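Local coordinates for protein abietadiene synthase, chloroplastic (Abies grandis, PDB 3S9V) that belongs to the terpene synthase family, as a largely helical plant enzyme of the chloroplast with an N-terminal and a metal-binding domain, at residues E351-C354 and Q358-R361. Numbering follows the deposited sequence.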
loop_
_atom_site.group_PDB
_atom_site.type_symbol
_atom_site.label_atom_id
_atom_site.label_comp_id
_atom_site.label_asym_id
_atom_site.label_seq_id
_atom_site.Cartn_x
_atom_site.Cartn_y
_atom_site.Cartn_z
ATOM N N GLU A 351 3.841 8.864 19.940
ATOM C CA GLU A 351 4.157 9.412 18.626
ATOM C C GLU A 351 5.174 8.480 17.993
ATOM O O GLU A 351 6.019 7.927 18.688
ATOM C CB GLU A 351 4.751 10.815 18.746
ATOM C CG GLU A 351 3.748 11.861 19.161
ATOM C CD GLU A 351 2.516 11.842 18.279
ATOM O OE1 GLU A 351 2.667 11.980 17.045
ATOM O OE2 GLU A 351 1.399 11.686 18.821
ATOM N N PHE A 352 5.084 8.288 16.684
ATOM C CA PHE A 352 6.029 7.414 15.999
ATOM C C PHE A 352 6.962 8.214 15.105
ATOM O O PHE A 352 6.536 9.161 14.441
ATOM C CB PHE A 352 5.295 6.370 15.161
ATOM C CG PHE A 352 4.514 5.390 15.973
ATOM C CD1 PHE A 352 3.347 5.779 16.619
ATOM C CD2 PHE A 352 4.952 4.075 16.100
ATOM C CE1 PHE A 352 2.625 4.874 17.376
ATOM C CE2 PHE A 352 4.242 3.160 16.854
ATOM C CZ PHE A 352 3.074 3.559 17.495
ATOM N N PHE A 353 8.233 7.820 15.096
ATOM C CA PHE A 353 9.243 8.492 14.298
ATOM C C PHE A 353 10.002 7.459 13.456
ATOM O O PHE A 353 9.928 6.263 13.729
ATOM C CB PHE A 353 10.170 9.273 15.234
ATOM C CG PHE A 353 9.449 10.328 16.045
ATOM C CD1 PHE A 353 9.174 11.579 15.498
ATOM C CD2 PHE A 353 9.001 10.049 17.329
ATOM C CE1 PHE A 353 8.460 12.538 16.221
ATOM C CE2 PHE A 353 8.283 10.997 18.065
ATOM C CZ PHE A 353 8.014 12.246 17.508
ATOM N N CYS A 354 10.711 7.920 12.430
ATOM C CA CYS A 354 11.425 7.025 11.531
ATOM C C CYS A 354 12.593 6.269 12.176
ATOM O O CYS A 354 12.938 5.162 11.749
ATOM C CB CYS A 354 11.905 7.806 10.300
ATOM S SG CYS A 354 12.252 6.783 8.837
ATOM N N GLN A 358 14.952 9.619 17.828
ATOM C CA GLN A 358 14.997 10.828 17.008
ATOM C C GLN A 358 13.593 11.360 16.790
ATOM O O GLN A 358 12.618 10.647 17.013
ATOM C CB GLN A 358 15.652 10.535 15.662
ATOM C CG GLN A 358 17.146 10.302 15.739
ATOM C CD GLN A 358 17.759 10.081 14.373
ATOM O OE1 GLN A 358 17.445 10.799 13.418
ATOM N NE2 GLN A 358 18.645 9.092 14.271
ATOM N N THR A 359 13.494 12.612 16.351
ATOM C CA THR A 359 12.202 13.259 16.106
ATOM C C THR A 359 11.909 13.348 14.612
ATOM O O THR A 359 10.898 13.917 14.198
ATOM C CB THR A 359 12.184 14.696 16.692
ATOM O OG1 THR A 359 12.424 14.637 18.103
ATOM C CG2 THR A 359 10.836 15.370 16.453
ATOM N N GLN A 360 12.792 12.776 13.803
ATOM C CA GLN A 360 12.621 12.823 12.361
ATOM C C GLN A 360 11.527 11.894 11.827
ATOM O O GLN A 360 11.354 10.771 12.306
ATOM C CB GLN A 360 13.944 12.486 11.674
ATOM C CG GLN A 360 13.905 12.585 10.161
ATOM C CD GLN A 360 15.086 11.893 9.515
ATOM O OE1 GLN A 360 16.240 12.152 9.863
ATOM N NE2 GLN A 360 14.804 11.005 8.566
ATOM N N ARG A 361 10.797 12.390 10.831
ATOM C CA ARG A 361 9.736 11.654 10.155
ATOM C C ARG A 361 9.168 12.544 9.056
ATOM O O ARG A 361 9.274 13.773 9.127
ATOM C CB ARG A 361 8.623 11.262 11.129
ATOM C CG ARG A 361 7.872 12.433 11.746
ATOM C CD ARG A 361 6.802 11.942 12.697
ATOM N NE ARG A 361 6.215 13.034 13.463
ATOM C CZ ARG A 361 5.264 12.874 14.377
ATOM N NH1 ARG A 361 4.791 11.662 14.638
ATOM N NH2 ARG A 361 4.786 13.927 15.030
#
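The guanidinium of Arg-361 reaches back along segment 351-354 and grips it at two points with one nitrogen. Arg-361 NH1 donates to Glu-351 OE1 at 3.2 Å, a salt bridge that lies in the guanidinium plane. The carboxylate uses its anti lone pair and stands nearly upright to that plane, at 84°. Arg-361 NH1 also donates to Phe-352 O at 3.1 Å. This second bond is more bent, and the carbonyl sits tilted from the plane. Phe-353 lies over one face of the guanidinium, its CE1 3.6 Å from Arg-361 NE. CE1 is offset toward the rim of that face; the two planes are inclined by 35°, so this is not a flat stack. Arg-361 leaves its backbone with CG between N and the carbonyl carbon (chi1 64°), and its chain then runs straight from CG to NE. Both segments belong to the long loop between helices 320-332 and 363-373, in the N-terminal terpene synthase domain. The end-to-end directions of the segments differ by about a right angle. The backbone bond Cys-354 N to Gln-360 O, 2.9 Å, closes the turn between them. The Phe-353 side chain packs against the backbone carbonyls of Gln-358 and Thr-359. Phe-353 CB is 3.3 Å from Gln-358 O. Phe-353 CD1 is 3.2 Å from Thr-359 O. The methyl CG2 of Thr-359 touches Phe-353 CE1 at 3.7 Å. Further out, Arg-392 of helix 381-397 forms a salt bridge with Glu-351 OE2, so the carboxylate is shared between two arginines. Cys-389 and Tyr-393 of that helix pack on Arg-361. Phe-352 turns the other way, onto Ile-320 and Ile-382.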